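Local coordinates for protein CurF (Lyngbya majuscula, PDB 2Q35) that probably catalyses a decarboxylation step in polyketide chain beta-branching, as the crotonase-fold ECH2 domain of a biosynthetic enzyme, at residues T17-S22 with T54-Y59; F68-T73 with S237-E242; I94-G99 with D180-A185; Q98-G103 with E120-T125; F114-Q119 with P174-Q179. The protein carries 1 engineered substitution. One frame throughout, in Å; residues are numbered along the deposited sequence.

In the fold
Contacts 1, 3 and 5 belong to one mixed sheet of the crotonase fold: contact 1 joins the ends of strands 13-18 and 50-54, contact 5 adds the outermost strand 175-176 to 114-118, and contact 3 lays helix 178-192 on strand 93-97. Contact 4 starts where contact 3 ends, sharing Q98 and G99, and opens a second, smaller sheet. Contacts 3 and 4 are buried, the first mostly aliphatic packing, the second built on backbone bonds; contacts 1 and 5 are partly buried and mix backbone pairing with polar side chains such as K19, E21 and Q119. Contact 2, about 31 Å centre to centre from contact 3 and also partly buried, is peripheral aliphatic packing of two short helices.

Contact 1 (T17-S22 with T54-Y59); sequences TMKDES and TGYGNY
The ring of Y56 lies beneath the chain of residues 18 to 21, met differently at each part of its outline. E21 comes over one face: its CG sits 4.1 Å from the ring centroid, 27° off the normal, a CH-pi contact, while its carboxylate plane is turned 72° against the ring. K19 crosses the tyrosine at about a right angle, CG resting 3.7 Å from Y56 CB before the extended chain leads its amine away. M18 O approaches the ring edge near its plane, 3.6 Å from Y56 CD1. The hydroxyl end runs under the E21 backbone, with Y56 OH 3.2 Å from E21 CA. A chi1 of 80°, which sets CG between the backbone N and the carbonyl carbon, turns the ring along this chain. Behind the ring the strands 13-18 and 50-54 end side by side in parallel, the two strands of a beta-alpha-beta crossover whose helix, 29-44, covers M18. At their ends M18 N gives T54 O a nearly straight bond of 2.8 Å, next to the backbone bond of T54 with I16. T17 and T54 point the same way on one face, T17 OG1 3.8 Å from T54 CG2; their hydroxyls turn elsewhere, to Q15 and to the carbonyl of A96. M18 extends from the opposite side of its strand, and its thioether bends at chi3 to bring CE within 3.6 Å of T54 O. Beyond Y56 the chain reverses in a type II' turn to Y59, with G57 at positive phi.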
# COMPACT_ATOMS: atom_id res chain seq x y z
N THR A 17 -26.63 4.89 14.91
CA THR A 17 -26.54 6.31 14.66
C THR A 17 -26.20 7.00 15.95
O THR A 17 -26.95 6.90 16.91
CB THR A 17 -27.90 6.86 14.14
OG1 THR A 17 -28.26 6.12 12.98
CG2 THR A 17 -27.80 8.34 13.77
N MET A 18 -25.08 7.72 15.94
CA MET A 18 -24.65 8.52 17.09
C MET A 18 -25.20 9.92 16.99
O MET A 18 -24.99 10.61 15.99
CB MET A 18 -23.11 8.61 17.15
CG MET A 18 -22.41 7.27 17.39
SD MET A 18 -20.62 7.36 17.22
CE MET A 18 -20.41 7.71 15.48
N LYS A 19 -25.90 10.36 18.04
CA LYS A 19 -26.48 11.70 18.05
C LYS A 19 -26.43 12.28 19.46
O LYS A 19 -27.45 12.46 20.12
CB LYS A 19 -27.91 11.68 17.47
CG LYS A 19 -28.53 13.07 17.26
CD LYS A 19 -29.93 12.97 16.70
CE LYS A 19 -30.51 14.35 16.46
NZ LYS A 19 -31.85 14.29 15.84
N ASP A 20 -25.22 12.54 19.93
CA ASP A 20 -25.04 13.31 21.15
C ASP A 20 -24.73 14.73 20.72
O ASP A 20 -23.57 15.15 20.65
CB ASP A 20 -23.91 12.75 22.02
CG ASP A 20 -23.80 13.46 23.37
OD1 ASP A 20 -24.72 14.22 23.73
OD2 ASP A 20 -22.79 13.25 24.07
N GLU A 21 -25.79 15.48 20.44
CA GLU A 21 -25.64 16.85 19.99
C GLU A 21 -24.88 17.71 21.00
O GLU A 21 -24.10 18.56 20.60
CB GLU A 21 -27.01 17.48 19.69
CG GLU A 21 -27.82 16.67 18.69
CD GLU A 21 -29.04 17.40 18.22
OE1 GLU A 21 -30.13 17.12 18.74
OE2 GLU A 21 -28.90 18.28 17.33
N SER A 22 -25.07 17.47 22.30
CA SER A 22 -24.39 18.27 23.33
C SER A 22 -22.86 18.17 23.29
O SER A 22 -22.17 19.12 23.66
CB SER A 22 -24.94 17.96 24.73
OG SER A 22 -25.14 16.56 24.93
N THR A 54 -22.84 5.55 11.89
CA THR A 54 -22.90 6.91 11.34
C THR A 54 -23.16 7.92 12.46
O THR A 54 -23.48 7.55 13.60
CB THR A 54 -23.92 6.99 10.18
OG1 THR A 54 -23.65 8.15 9.37
CG2 THR A 54 -25.37 7.04 10.69
N GLY A 55 -23.02 9.20 12.12
CA GLY A 55 -23.29 10.32 13.03
C GLY A 55 -24.61 11.03 12.76
O GLY A 55 -25.58 10.43 12.26
N TYR A 56 -24.63 12.32 13.07
CA TYR A 56 -25.79 13.17 12.85
C TYR A 56 -25.27 14.51 12.35
O TYR A 56 -24.18 14.97 12.77
CB TYR A 56 -26.52 13.41 14.17
CG TYR A 56 -25.86 14.48 15.03
CD1 TYR A 56 -24.79 14.16 15.87
CD2 TYR A 56 -26.29 15.80 14.96
CE1 TYR A 56 -24.16 15.15 16.64
CE2 TYR A 56 -25.66 16.80 15.72
CZ TYR A 56 -24.60 16.46 16.56
OH TYR A 56 -23.99 17.44 17.32
N GLY A 57 -26.05 15.15 11.49
CA GLY A 57 -25.71 16.51 11.07
C GLY A 57 -24.29 16.58 10.54
O GLY A 57 -23.89 15.78 9.68
N ASN A 58 -23.53 17.52 11.09
CA ASN A 58 -22.19 17.85 10.60
C ASN A 58 -21.07 17.00 11.21
O ASN A 58 -19.90 17.24 10.88
CB ASN A 58 -21.88 19.32 10.88
CG ASN A 58 -22.64 20.26 9.97
OD1 ASN A 58 -22.97 19.91 8.83
ND2 ASN A 58 -22.93 21.45 10.47
N TYR A 59 -21.42 16.07 12.09
CA TYR A 59 -20.43 15.34 12.90
C TYR A 59 -20.57 13.84 12.81
O TYR A 59 -21.66 13.28 13.02
CB TYR A 59 -20.54 15.73 14.38
CG TYR A 59 -20.28 17.19 14.61
CD1 TYR A 59 -18.99 17.66 14.70
CD2 TYR A 59 -21.34 18.08 14.69
CE1 TYR A 59 -18.74 19.03 14.89
CE2 TYR A 59 -21.12 19.44 14.88
CZ TYR A 59 -19.82 19.90 14.97
OH TYR A 59 -19.61 21.25 15.18

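Contact 2 (F68-T73 with S237-E242); sequences FLIRKT and SRIQQE. Engineered in segment 68-73: F68 (natural residue Tyr).
I70 O is gripped by T73 twice: T73 OG1 donates a bond of 2.7 Å to it, and T73 N adds a weak one. Both residues also face I239 across the contact, and the bond fixes how T73 meets it. With chi1 at 65° the hydroxyl lies between the backbone N and the carbonyl carbon, folded back on its own helix, which leaves the methyl to project. T73 CG2 and I239 CD1 then meet tip to tip at 3.8 Å. I70 behaves otherwise: it and I239 slide past each other in opposite directions, and the bend at its chi2 carries I70 CD1 to 3.5 Å from I239 CG2. The third neighbour, L69, offers the root of its side chain, with L69 CB 4.0 Å from I239 CD1. I239 thus meets all three, CG2 against I70 and CD1 against T73 and L69. The pairing joins this short helix to the last helix of the chain, 235-240, bringing together parts of the crotonase domain that lie more than 160 residues apart in sequence. The backbones come nearest at I70 and I239, whose CA atoms are 7.0 Å apart. Y130 and F230 extend the apolar surroundings of I239, and F243 touches I70. K72, on another side of its helix, bonds to H226 and makes a cation-pi contact with F230, whereas R238 turns to the backbone of K194 of a second subunit. The engineered F68, naturally a tyrosine, packs on V77 and L80, taking no part here.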
# COMPACT_ATOMS: atom_id res chain seq x y z
N PHE A 68 -11.88 17.40 28.42
CA PHE A 68 -11.35 16.11 28.87
C PHE A 68 -9.83 16.16 28.90
O PHE A 68 -9.21 15.74 29.88
CB PHE A 68 -11.84 14.96 27.97
CG PHE A 68 -11.20 13.62 28.27
CD1 PHE A 68 -11.76 12.76 29.22
CD2 PHE A 68 -10.04 13.22 27.60
CE1 PHE A 68 -11.17 11.52 29.50
CE2 PHE A 68 -9.44 11.98 27.88
CZ PHE A 68 -10.01 11.13 28.83
N LEU A 69 -9.23 16.68 27.83
CA LEU A 69 -7.77 16.79 27.75
C LEU A 69 -7.18 17.68 28.83
O LEU A 69 -6.13 17.36 29.40
CB LEU A 69 -7.32 17.28 26.36
CG LEU A 69 -7.64 16.35 25.19
CD1 LEU A 69 -7.14 16.99 23.92
CD2 LEU A 69 -7.00 14.98 25.39
N ILE A 70 -7.87 18.79 29.14
CA ILE A 70 -7.45 19.66 30.24
C ILE A 70 -7.51 18.90 31.57
O ILE A 70 -6.59 19.01 32.38
CB ILE A 70 -8.27 20.99 30.28
CG1 ILE A 70 -7.98 21.85 29.04
CG2 ILE A 70 -7.97 21.78 31.58
CD1 ILE A 70 -6.55 22.45 28.97
N ARG A 71 -8.58 18.13 31.79
CA ARG A 71 -8.69 17.29 32.98
C ARG A 71 -7.52 16.30 33.05
O ARG A 71 -6.92 16.11 34.11
CB ARG A 71 -10.03 16.53 33.00
CG ARG A 71 -11.23 17.42 33.31
CD ARG A 71 -12.52 16.81 32.78
NE ARG A 71 -13.02 15.75 33.65
CZ ARG A 71 -13.86 14.79 33.25
NH1 ARG A 71 -14.29 14.74 31.99
NH2 ARG A 71 -14.28 13.88 34.12
N LYS A 72 -7.18 15.71 31.91
CA LYS A 72 -6.05 14.79 31.83
C LYS A 72 -4.70 15.43 32.20
O LYS A 72 -3.86 14.74 32.78
CB LYS A 72 -5.98 14.13 30.45
CG LYS A 72 -5.22 12.79 30.46
CD LYS A 72 -5.56 11.92 29.25
CE LYS A 72 -4.72 12.29 28.03
NZ LYS A 72 -3.31 11.87 28.21
N THR A 73 -4.48 16.71 31.88
CA THR A 73 -3.21 17.37 32.22
C THR A 73 -3.00 17.44 33.73
O THR A 73 -1.87 17.49 34.22
CB THR A 73 -3.05 18.80 31.62
OG1 THR A 73 -4.02 19.69 32.19
CG2 THR A 73 -3.19 18.79 30.10
N SER A 237 -1.05 24.73 27.95
CA SER A 237 -1.25 26.00 27.24
C SER A 237 -1.63 25.80 25.77
O SER A 237 -2.47 26.54 25.22
CB SER A 237 0.00 26.89 27.37
OG SER A 237 -0.12 28.07 26.59
N ARG A 238 -1.02 24.81 25.13
CA ARG A 238 -1.35 24.49 23.75
C ARG A 238 -2.82 24.06 23.65
O ARG A 238 -3.53 24.49 22.73
CB ARG A 238 -0.40 23.41 23.19
CG ARG A 238 1.02 23.92 22.95
CD ARG A 238 1.90 22.82 22.44
NE ARG A 238 3.07 23.30 21.70
CZ ARG A 238 3.21 23.24 20.37
NH1 ARG A 238 2.27 22.70 19.60
NH2 ARG A 238 4.33 23.69 19.83
N ILE A 239 -3.27 23.23 24.60
CA ILE A 239 -4.66 22.78 24.60
C ILE A 239 -5.57 23.98 24.83
O ILE A 239 -6.57 24.15 24.12
CB ILE A 239 -4.94 21.67 25.63
CG1 ILE A 239 -4.08 20.43 25.29
CG2 ILE A 239 -6.45 21.30 25.63
CD1 ILE A 239 -3.92 19.45 26.44
N GLN A 240 -5.21 24.82 25.80
CA GLN A 240 -5.99 26.05 26.08
C GLN A 240 -6.22 26.87 24.81
O GLN A 240 -7.32 27.38 24.59
CB GLN A 240 -5.30 26.93 27.12
CG GLN A 240 -6.06 28.26 27.36
CD GLN A 240 -5.48 29.08 28.50
OE1 GLN A 240 -5.07 28.53 29.54
NE2 GLN A 240 -5.43 30.40 28.33
N GLN A 241 -5.19 26.98 23.97
CA GLN A 241 -5.30 27.85 22.80
C GLN A 241 -6.10 27.23 21.66
O GLN A 241 -6.40 27.92 20.69
CB GLN A 241 -3.92 28.34 22.33
CG GLN A 241 -3.23 29.20 23.38
CD GLN A 241 -4.10 30.36 23.88
OE1 GLN A 241 -4.13 30.66 25.08
NE2 GLN A 241 -4.81 31.01 22.96
N GLU A 242 -6.49 25.96 21.79
CA GLU A 242 -7.35 25.33 20.76
C GLU A 242 -8.86 25.44 21.03
O GLU A 242 -9.67 25.02 20.19
CB GLU A 242 -6.95 23.88 20.53
CG GLU A 242 -5.51 23.68 20.01
CD GLU A 242 -5.25 24.37 18.67
OE1 GLU A 242 -6.02 24.12 17.72
OE2 GLU A 242 -4.27 25.14 18.57

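Contact 3 (I94-G99 with D180-A185); sequences IAAMQG and DVLNYA
V181 CG1 sits over one face of the peptide plane between M97 and Q98, 3.7 Å from Q98 N and 3.8 Å from M97 C. The other flat group near it, the Q98 carboxamide, turns away from the helix: its oxygen accepts from G55 N and its nitrogen donates to the carbonyls of G57 and Y59. This is alpha-on-beta packing in the crotonase fold, helix 178-192 packed along strand 93-97 of the sheet. The two axes run nearly antiparallel, at 166°, and come within 7.6 Å. Small residues allow that closeness. A96 CB and A185 CB meet at 3.7 Å, and L182 CD1 reaches A96 CB from beside them at 4.1 Å. V181 holds CG1 anti to its backbone N (chi1 170°), the turn that lays this methyl along the strand's end, where M97 centres an inverse gamma turn. I52 of the adjoining strand packs against A96, L182 and A185, widening the apolar layer. At the strand's other end I94 uses both branches: CG2 touches A185 CB at 3.6 Å, and I94 CD1 comes 3.5 Å from A185 O.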
# COMPACT_ATOMS: atom_id res chain seq x y z
N ILE A 94 -19.52 -0.82 8.24
CA ILE A 94 -19.22 0.29 7.33
C ILE A 94 -19.37 1.60 8.10
O ILE A 94 -20.43 1.88 8.65
CB ILE A 94 -20.21 0.31 6.15
CG1 ILE A 94 -20.20 -1.04 5.41
CG2 ILE A 94 -19.93 1.49 5.19
CD1 ILE A 94 -21.32 -1.23 4.37
N ALA A 95 -18.31 2.41 8.15
CA ALA A 95 -18.37 3.68 8.88
C ALA A 95 -18.77 4.73 7.86
O ALA A 95 -17.97 5.06 6.98
CB ALA A 95 -17.03 4.05 9.45
N ALA A 96 -19.98 5.22 8.01
CA ALA A 96 -20.49 6.27 7.08
C ALA A 96 -20.21 7.62 7.73
O ALA A 96 -20.99 8.12 8.55
CB ALA A 96 -21.99 6.07 6.81
N MET A 97 -19.03 8.15 7.45
CA MET A 97 -18.58 9.36 8.12
C MET A 97 -19.13 10.56 7.31
O MET A 97 -18.40 11.18 6.54
CB MET A 97 -17.07 9.37 8.25
CG MET A 97 -16.54 8.16 9.01
SD MET A 97 -14.83 8.37 9.60
CE MET A 97 -14.01 8.94 8.10
N GLN A 98 -20.40 10.85 7.55
CA GLN A 98 -21.11 11.92 6.80
C GLN A 98 -20.71 13.31 7.28
O GLN A 98 -21.05 14.33 6.63
CB GLN A 98 -22.63 11.70 6.88
CG GLN A 98 -23.40 12.38 8.04
CD GLN A 98 -22.83 12.13 9.43
OE1 GLN A 98 -22.27 11.05 9.73
NE2 GLN A 98 -22.95 13.13 10.30
N GLY A 99 -20.09 13.35 8.45
CA GLY A 99 -19.62 14.57 9.10
C GLY A 99 -18.15 14.52 9.50
O GLY A 99 -17.40 13.63 9.08
N ASP A 180 -24.87 12.23 0.25
CA ASP A 180 -24.81 10.91 -0.37
C ASP A 180 -24.06 9.87 0.44
O ASP A 180 -24.07 8.68 0.07
CB ASP A 180 -24.11 11.00 -1.72
CG ASP A 180 -24.90 11.84 -2.75
OD1 ASP A 180 -26.13 11.94 -2.62
OD2 ASP A 180 -24.26 12.40 -3.66
N VAL A 181 -23.36 10.32 1.48
CA VAL A 181 -22.52 9.39 2.28
C VAL A 181 -23.27 8.19 2.85
O VAL A 181 -22.87 7.03 2.64
CB VAL A 181 -21.76 10.15 3.37
CG1 VAL A 181 -21.08 9.14 4.37
CG2 VAL A 181 -20.71 11.09 2.76
N LEU A 182 -24.35 8.44 3.60
CA LEU A 182 -25.11 7.34 4.19
C LEU A 182 -25.72 6.42 3.12
O LEU A 182 -25.62 5.20 3.21
CB LEU A 182 -26.16 7.89 5.14
CG LEU A 182 -26.99 6.85 5.85
CD1 LEU A 182 -26.07 5.91 6.69
CD2 LEU A 182 -28.00 7.51 6.74
N ASN A 183 -26.33 7.01 2.07
CA ASN A 183 -26.86 6.21 0.96
C ASN A 183 -25.81 5.29 0.33
O ASN A 183 -26.11 4.14 0.02
CB ASN A 183 -27.46 7.11 -0.15
CG ASN A 183 -28.70 7.89 0.29
OD1 ASN A 183 -29.03 8.98 -0.28
ND2 ASN A 183 -29.41 7.37 1.27
N TYR A 184 -24.59 5.80 0.14
CA TYR A 184 -23.52 5.02 -0.47
C TYR A 184 -23.24 3.82 0.44
O TYR A 184 -23.14 2.70 -0.04
CB TYR A 184 -22.27 5.88 -0.66
CG TYR A 184 -21.13 5.12 -1.33
CD1 TYR A 184 -20.38 4.20 -0.60
CD2 TYR A 184 -20.82 5.29 -2.69
CE1 TYR A 184 -19.35 3.49 -1.19
CE2 TYR A 184 -19.77 4.58 -3.29
CZ TYR A 184 -19.04 3.67 -2.50
OH TYR A 184 -17.99 2.93 -3.00
N ALA A 185 -23.13 4.09 1.75
CA ALA A 185 -22.84 3.03 2.74
C ALA A 185 -23.95 1.98 2.75
O ALA A 185 -23.69 0.77 2.80
CB ALA A 185 -22.66 3.62 4.14

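Contact 4 (Q98-G103 with E120-T125); sequences QGHSFG and ESVYAT
Segments 98-103 and 120-125 run parallel, the axes of strands 100-102 and 122-124 being 4.9 Å apart and inclined by 14°. Their backbones alternate as donor and acceptor: S101 N gives to V122 O, A124 N to S101 O, and G103 N to A124 O, the last at 2.8 Å. Ahead of these, a side chain replaces a backbone acceptor. H100 ND1 receives V122 N at 2.9 Å and 160°, the donor lying in the imidazole plane. A leucine in its place would probably leave the V122 N-H without this mate and remove the edge-to-face contact with Y59. F102 crosses V122 obliquely on its face of the sheet, with F102 CE2 tight against V122 CG1 at 3.4 Å, and its edge also meets A124 CB. On the other face the Y123 ring turns an edge to S101 OG, 3.5 Å from CE1, while its hydroxyl is held by M97 O and S118 N. S121 OG bonds to S118 OG. Strand 161-162 completes this small sheet beyond 122-124, and G103 stands at the N-cap position of helix 104-110, whose glycine-rich start is the region where crotonases commonly supply an oxyanion-hole N-H. L106 of that helix packs on S101 and T125.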
# COMPACT_ATOMS: atom_id res chain seq x y z
N GLN A 98 -20.40 10.85 7.55
CA GLN A 98 -21.11 11.92 6.80
C GLN A 98 -20.71 13.31 7.28
O GLN A 98 -21.05 14.33 6.63
CB GLN A 98 -22.63 11.70 6.88
CG GLN A 98 -23.40 12.38 8.04
CD GLN A 98 -22.83 12.13 9.43
OE1 GLN A 98 -22.27 11.05 9.73
NE2 GLN A 98 -22.95 13.13 10.30
N GLY A 99 -20.09 13.35 8.45
CA GLY A 99 -19.62 14.57 9.10
C GLY A 99 -18.15 14.52 9.50
O GLY A 99 -17.40 13.63 9.08
N HIS A 100 -17.73 15.50 10.29
CA HIS A 100 -16.33 15.64 10.62
C HIS A 100 -15.93 14.47 11.52
O HIS A 100 -16.77 13.93 12.25
CB HIS A 100 -16.11 16.91 11.43
CG HIS A 100 -16.67 18.15 10.81
ND1 HIS A 100 -16.28 18.59 9.56
CD2 HIS A 100 -17.54 19.06 11.28
CE1 HIS A 100 -16.91 19.72 9.28
NE2 HIS A 100 -17.70 20.02 10.31
N SER A 101 -14.65 14.14 11.47
CA SER A 101 -14.08 13.15 12.43
C SER A 101 -12.72 13.62 12.91
O SER A 101 -11.80 13.79 12.10
CB SER A 101 -13.93 11.80 11.73
OG SER A 101 -15.14 11.38 11.12
N PHE A 102 -12.59 13.82 14.23
CA PHE A 102 -11.37 14.38 14.81
C PHE A 102 -10.75 13.40 15.81
O PHE A 102 -11.46 12.87 16.67
CB PHE A 102 -11.68 15.66 15.58
CG PHE A 102 -12.31 16.75 14.74
CD1 PHE A 102 -13.63 17.10 14.94
CD2 PHE A 102 -11.56 17.42 13.79
CE1 PHE A 102 -14.23 18.10 14.18
CE2 PHE A 102 -12.15 18.44 13.03
CZ PHE A 102 -13.50 18.77 13.23
N GLY A 103 -9.44 13.20 15.70
CA GLY A 103 -8.66 12.44 16.69
C GLY A 103 -9.15 11.01 16.82
O GLY A 103 -9.26 10.30 15.81
N GLU A 120 -17.20 17.45 1.95
CA GLU A 120 -17.25 18.79 2.56
C GLU A 120 -16.73 18.83 3.99
O GLU A 120 -16.41 19.91 4.51
CB GLU A 120 -18.69 19.32 2.53
CG GLU A 120 -19.28 19.56 1.14
CD GLU A 120 -19.87 18.30 0.51
OE1 GLU A 120 -19.84 17.22 1.15
OE2 GLU A 120 -20.36 18.40 -0.65
N SER A 121 -16.66 17.67 4.63
CA SER A 121 -16.32 17.60 6.05
C SER A 121 -14.83 17.56 6.25
O SER A 121 -14.07 17.34 5.30
CB SER A 121 -17.01 16.39 6.68
OG SER A 121 -18.41 16.52 6.51
N VAL A 122 -14.41 17.74 7.50
CA VAL A 122 -13.03 17.85 7.87
C VAL A 122 -12.63 16.62 8.69
O VAL A 122 -13.43 16.13 9.48
CB VAL A 122 -12.81 19.23 8.60
CG1 VAL A 122 -11.88 19.16 9.73
CG2 VAL A 122 -12.43 20.29 7.54
N TYR A 123 -11.41 16.14 8.45
CA TYR A 123 -10.86 14.93 9.12
C TYR A 123 -9.45 15.22 9.64
O TYR A 123 -8.64 15.82 8.95
CB TYR A 123 -10.85 13.74 8.13
CG TYR A 123 -12.25 13.49 7.60
CD1 TYR A 123 -13.17 12.76 8.34
CD2 TYR A 123 -12.69 14.11 6.42
CE1 TYR A 123 -14.48 12.57 7.90
CE2 TYR A 123 -13.98 13.94 5.99
CZ TYR A 123 -14.87 13.19 6.72
OH TYR A 123 -16.17 13.02 6.32
N ALA A 124 -9.13 14.77 10.85
CA ALA A 124 -7.81 15.09 11.40
C ALA A 124 -7.40 14.03 12.43
O ALA A 124 -8.25 13.55 13.17
CB ALA A 124 -7.81 16.43 12.09
N THR A 125 -6.11 13.69 12.45
CA THR A 125 -5.50 13.00 13.60
C THR A 125 -4.80 14.17 14.28
O THR A 125 -3.66 14.51 13.93
CB THR A 125 -4.46 11.94 13.19
OG1 THR A 125 -3.56 12.46 12.21
CG2 THR A 125 -5.11 10.67 12.61

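Contact 5 (F114-Q119 with P174-Q179); sequences FVVFSQ and PVVSRQ
F117 and V175, S118 and V176 pair as parallel strand neighbours, bound by three backbone bonds. F117 N donates to P174 O in the carbonyl plane, V176 N returns to F117 O at 3.0 Å, and Q119 N reaches V176 O at 2.8 Å from above the carbonyl plane, away from a lone pair. P174 CD lies against a carbonyl, 3.3 Å from V115 O. Apolar contacts line both faces: F117 CB meets V175 CG2 at 4.0 Å on one, and on the other V116 CG1 lies 4.2 Å from V176 CG2. Polar side chains gather where the pairing ends. S118 OG touches R178 CB at 3.4 Å, lies over one face of the guanidinium and bonds to S121 OG and E120 N. Q119 extends beyond CG along the V176-S177 peptide, its CG 3.5 Å from V176 C. A water bonds to V175 O at 3.0 Å and only weakly to Q119 OE1. An alanine at Q119 would keep the backbone bond but is likely to uncover the V176-S177 peptide and take from that water its weak bond to OE1. Strand 175-176, outermost in this chain's sheet, holds by main-chain bonds and apolar faces, with polar groups at its end.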
# COMPACT_ATOMS: atom_id res chain seq x y z
N PHE A 114 -15.09 -1.06 6.31
CA PHE A 114 -15.23 -0.15 5.16
C PHE A 114 -15.49 1.25 5.69
O PHE A 114 -16.03 1.41 6.79
CB PHE A 114 -16.44 -0.58 4.35
CG PHE A 114 -16.28 -1.94 3.73
CD1 PHE A 114 -16.73 -3.08 4.40
CD2 PHE A 114 -15.69 -2.08 2.48
CE1 PHE A 114 -16.57 -4.34 3.83
CE2 PHE A 114 -15.55 -3.33 1.89
CZ PHE A 114 -15.96 -4.45 2.58
N VAL A 115 -15.09 2.27 4.93
CA VAL A 115 -15.18 3.65 5.42
C VAL A 115 -15.62 4.50 4.23
O VAL A 115 -15.15 4.30 3.11
CB VAL A 115 -13.84 4.16 5.96
CG1 VAL A 115 -13.98 5.55 6.57
CG2 VAL A 115 -13.26 3.17 7.02
N VAL A 116 -16.55 5.42 4.50
CA VAL A 116 -17.00 6.40 3.47
C VAL A 116 -16.83 7.80 4.07
O VAL A 116 -17.24 8.05 5.22
CB VAL A 116 -18.47 6.21 3.06
CG1 VAL A 116 -18.81 7.13 1.86
CG2 VAL A 116 -18.76 4.75 2.69
N PHE A 117 -16.24 8.72 3.30
CA PHE A 117 -15.92 10.06 3.79
C PHE A 117 -16.82 11.05 3.04
O PHE A 117 -17.24 10.74 1.92
CB PHE A 117 -14.49 10.47 3.42
CG PHE A 117 -13.41 9.78 4.22
CD1 PHE A 117 -12.68 10.49 5.15
CD2 PHE A 117 -13.09 8.46 3.95
CE1 PHE A 117 -11.65 9.85 5.90
CE2 PHE A 117 -12.08 7.82 4.68
CZ PHE A 117 -11.37 8.53 5.65
N SER A 118 -17.10 12.18 3.69
CA SER A 118 -17.84 13.32 3.07
C SER A 118 -16.84 14.29 2.43
O SER A 118 -15.85 14.70 3.05
CB SER A 118 -18.64 14.05 4.16
OG SER A 118 -18.95 15.40 3.79
N GLN A 119 -17.16 14.75 1.22
CA GLN A 119 -16.33 15.70 0.52
C GLN A 119 -16.14 17.01 1.27
O GLN A 119 -15.07 17.59 1.24
CB GLN A 119 -16.95 16.04 -0.84
CG GLN A 119 -16.88 14.96 -1.88
CD GLN A 119 -17.75 15.28 -3.13
OE1 GLN A 119 -17.80 14.49 -4.08
NE2 GLN A 119 -18.44 16.42 -3.11
N PRO A 174 -13.89 5.66 -0.63
CA PRO A 174 -14.77 6.57 -1.38
C PRO A 174 -15.01 7.87 -0.62
O PRO A 174 -15.13 7.87 0.61
CB PRO A 174 -16.09 5.81 -1.54
CG PRO A 174 -15.97 4.57 -0.73
CD PRO A 174 -14.60 4.45 -0.14
N VAL A 175 -15.06 8.96 -1.38
CA VAL A 175 -15.32 10.27 -0.80
C VAL A 175 -16.43 10.84 -1.67
O VAL A 175 -16.22 11.06 -2.86
CB VAL A 175 -14.10 11.20 -0.85
CG1 VAL A 175 -14.39 12.49 -0.09
CG2 VAL A 175 -12.85 10.52 -0.26
N VAL A 176 -17.58 11.08 -1.06
CA VAL A 176 -18.77 11.56 -1.79
C VAL A 176 -19.42 12.73 -1.09
O VAL A 176 -19.07 13.07 0.04
CB VAL A 176 -19.81 10.42 -2.08
CG1 VAL A 176 -19.15 9.24 -2.82
CG2 VAL A 176 -20.47 9.89 -0.78
N SER A 177 -20.35 13.41 -1.77
CA SER A 177 -20.97 14.56 -1.15
C SER A 177 -21.67 14.14 0.12
O SER A 177 -22.22 13.03 0.20
CB SER A 177 -21.98 15.20 -2.09
OG SER A 177 -21.42 15.39 -3.37
N ARG A 178 -21.68 15.04 1.10
CA ARG A 178 -22.26 14.77 2.41
C ARG A 178 -23.64 14.13 2.33
O ARG A 178 -23.89 13.15 3.02
CB ARG A 178 -22.27 16.06 3.25
CG ARG A 178 -23.40 16.14 4.27
CD ARG A 178 -22.93 16.06 5.73
NE ARG A 178 -21.93 17.06 6.12
CZ ARG A 178 -21.87 18.33 5.69
NH1 ARG A 178 -22.77 18.79 4.84
NH2 ARG A 178 -20.91 19.13 6.12
N GLN A 179 -24.54 14.67 1.49
CA GLN A 179 -25.91 14.15 1.38
C GLN A 179 -26.00 12.74 0.76
O GLN A 179 -27.07 12.12 0.76
CB GLN A 179 -26.80 15.11 0.56
CG GLN A 179 -26.53 15.06 -0.95
CD GLN A 179 -26.92 16.35 -1.69
OE1 GLN A 179 -27.99 16.93 -1.46
NE2 GLN A 179 -26.03 16.80 -2.59
O HOH W 1 -17.43 11.34 -5.55